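Local coordinates for protein importin subunit beta-1 (Saccharomyces cerevisiae, PDB 5OWU) that carries proteins into the nucleus by associating with importin alpha, which binds the classical nuclear localization signal of the cargo, at residues 324-329 against 356-361. Numbering follows the deposited sequence.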
loop_
_atom_site.group_PDB
_atom_site.type_symbol
_atom_site.label_atom_id
_atom_site.label_comp_id
_atom_site.label_asym_id
_atom_site.label_seq_id
_atom_site.Cartn_x
_atom_site.Cartn_y
_atom_site.Cartn_z
ATOM N N ASP A 324 -16.444 7.290 27.377
ATOM C CA ASP A 324 -15.595 8.428 27.713
ATOM C C ASP A 324 -14.807 8.997 26.537
ATOM O O ASP A 324 -14.518 10.198 26.532
ATOM C CB ASP A 324 -14.619 8.021 28.822
ATOM C CG ASP A 324 -15.292 7.214 29.917
ATOM O OD1 ASP A 324 -16.448 7.536 30.257
ATOM O OD2 ASP A 324 -14.691 6.247 30.424
ATOM N N VAL A 325 -14.456 8.178 25.542
ATOM C CA VAL A 325 -13.640 8.647 24.424
ATOM C C VAL A 325 -14.505 9.305 23.354
ATOM O O VAL A 325 -14.170 10.376 22.834
ATOM C CB VAL A 325 -12.825 7.485 23.824
ATOM C CG1 VAL A 325 -12.131 7.927 22.554
ATOM C CG2 VAL A 325 -11.803 6.969 24.823
ATOM N N VAL A 326 -15.616 8.659 22.988
ATOM C CA VAL A 326 -16.340 9.066 21.776
ATOM C C VAL A 326 -16.887 10.482 21.876
ATOM O O VAL A 326 -16.843 11.214 20.871
ATOM C CB VAL A 326 -17.409 8.023 21.429
ATOM C CG1 VAL A 326 -18.334 8.517 20.309
ATOM C CG2 VAL A 326 -16.728 6.740 21.006
ATOM N N PRO A 327 -17.424 10.938 23.011
ATOM C CA PRO A 327 -17.884 12.338 23.071
ATOM C C PRO A 327 -16.793 13.348 22.746
ATOM O O PRO A 327 -17.060 14.370 22.092
ATOM C CB PRO A 327 -18.386 12.473 24.514
ATOM C CG PRO A 327 -18.796 11.081 24.895
ATOM C CD PRO A 327 -17.827 10.169 24.205
ATOM N N ASN A 328 -15.556 13.079 23.161
ATOM C CA ASN A 328 -14.459 13.991 22.845
ATOM C C ASN A 328 -14.126 13.987 21.349
ATOM O O ASN A 328 -13.876 15.052 20.761
ATOM C CB ASN A 328 -13.241 13.625 23.689
ATOM C CG ASN A 328 -13.493 13.808 25.181
ATOM O OD1 ASN A 328 -14.370 14.576 25.585
ATOM N ND2 ASN A 328 -12.729 13.101 26.002
ATOM N N LEU A 329 -14.117 12.808 20.713
ATOM C CA LEU A 329 -13.939 12.745 19.259
ATOM C C LEU A 329 -15.001 13.575 18.548
ATOM O O LEU A 329 -14.698 14.449 17.708
ATOM C CB LEU A 329 -14.020 11.294 18.777
ATOM C CG LEU A 329 -12.876 10.317 19.009
ATOM C CD1 LEU A 329 -13.298 8.931 18.521
ATOM C CD2 LEU A 329 -11.621 10.774 18.289
ATOM N N GLN A 356 -14.768 6.200 12.710
ATOM C CA GLN A 356 -15.106 5.055 11.868
ATOM C C GLN A 356 -14.422 3.785 12.360
ATOM O O GLN A 356 -15.015 2.695 12.311
ATOM C CB GLN A 356 -14.742 5.349 10.416
ATOM C CG GLN A 356 -15.494 6.550 9.872
ATOM C CD GLN A 356 -15.099 6.902 8.452
ATOM O OE1 GLN A 356 -14.673 6.041 7.682
ATOM N NE2 GLN A 356 -15.240 8.180 8.098
ATOM N N LEU A 357 -13.177 3.895 12.836
ATOM C CA LEU A 357 -12.520 2.728 13.422
ATOM C C LEU A 357 -13.265 2.227 14.658
ATOM O O LEU A 357 -13.427 1.013 14.855
ATOM C CB LEU A 357 -11.070 3.066 13.776
ATOM C CG LEU A 357 -10.134 3.298 12.586
ATOM C CD1 LEU A 357 -8.787 3.828 13.053
ATOM C CD2 LEU A 357 -9.948 2.018 11.792
ATOM N N PHE A 358 -13.702 3.142 15.521
ATOM C CA PHE A 358 -14.491 2.738 16.680
ATOM C C PHE A 358 -15.736 1.981 16.248
ATOM O O PHE A 358 -16.075 0.945 16.825
ATOM C CB PHE A 358 -14.873 3.961 17.515
ATOM C CG PHE A 358 -13.974 4.190 18.696
ATOM C CD1 PHE A 358 -14.228 3.555 19.908
ATOM C CD2 PHE A 358 -12.876 5.032 18.598
ATOM C CE1 PHE A 358 -13.406 3.754 21.001
ATOM C CE2 PHE A 358 -12.045 5.240 19.690
ATOM C CZ PHE A 358 -12.311 4.600 20.894
ATOM N N ALA A 359 -16.434 2.484 15.226
ATOM C CA ALA A 359 -17.674 1.839 14.804
ATOM C C ALA A 359 -17.412 0.454 14.227
ATOM O O ALA A 359 -18.175 -0.483 14.491
ATOM C CB ALA A 359 -18.403 2.709 13.783
ATOM N N GLN A 360 -16.353 0.304 13.428
ATOM C CA GLN A 360 -16.019 -1.010 12.882
ATOM C C GLN A 360 -15.617 -1.977 13.988
ATOM O O GLN A 360 -15.965 -3.162 13.949
ATOM C CB GLN A 360 -14.891 -0.877 11.852
ATOM C CG GLN A 360 -15.301 -0.139 10.593
ATOM C CD GLN A 360 -14.122 0.233 9.715
ATOM O OE1 GLN A 360 -13.075 0.657 10.204
ATOM N NE2 GLN A 360 -14.290 0.080 8.407
ATOM N N ASN A 361 -14.891 -1.484 14.988
ATOM C CA ASN A 361 -14.366 -2.345 16.039
ATOM C C ASN A 361 -15.434 -2.717 17.059
ATOM O O ASN A 361 -15.392 -3.816 17.621
ATOM C CB ASN A 361 -13.197 -1.636 16.723
ATOM C CG ASN A 361 -12.515 -2.486 17.773
ATOM O OD1 ASN A 361 -12.615 -3.710 17.770
ATOM N ND2 ASN A 361 -11.798 -1.829 18.675
#
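One face of the Phe358 ring carries Val326, whose methyl CG2 stands 4.2 Å from CD1, set out toward the rim of the ring and not over its middle. Two more aliphatic groups reach the ring obliquely, neither flat on a face nor square to the edge. Val325 is the first: its CG1 comes to 3.7 Å from Phe358 CZ at the far end of the ring, and the two side chains run nearly at right angles. The second is Leu329, which puts one methyl, CD1, 3.9 Å from Phe358 CD2, with CE2 of the same ring close behind.

Everything between 324-329 and 356-361 therefore passes through one phenylalanine, seated among two valines and a leucine. Its chi1 of -98°, turned away from a staggered value, goes with a ring that reaches across to the valines and leucine of 324-329. In Val325 the methyl that touches is the one trans to the backbone N (chi1 172°); in Val326, with almost the same torsion, it is the other methyl, CG2, lying beside the N. The contact is wholly apolar and buried. At 11.7 Å the segment axes are far apart, and the long reach of the ring bridges that separation.

Other parts of the chain complete the surroundings: Ala318 and Ile322, earlier on helix 317-332, and Cys294 of helix 280-306 also touch Phe358, while Ile272 of helix 260-274 packs on Val325. The two segments run roughly antiparallel, at 147°, on helices 317-332 and 347-362. These form the antiparallel helical hairpin of HEAT repeat 8, and the phenylalanine lies between its two helices, as hydrophobic side chains do in the paired helices of a HEAT-repeat solenoid.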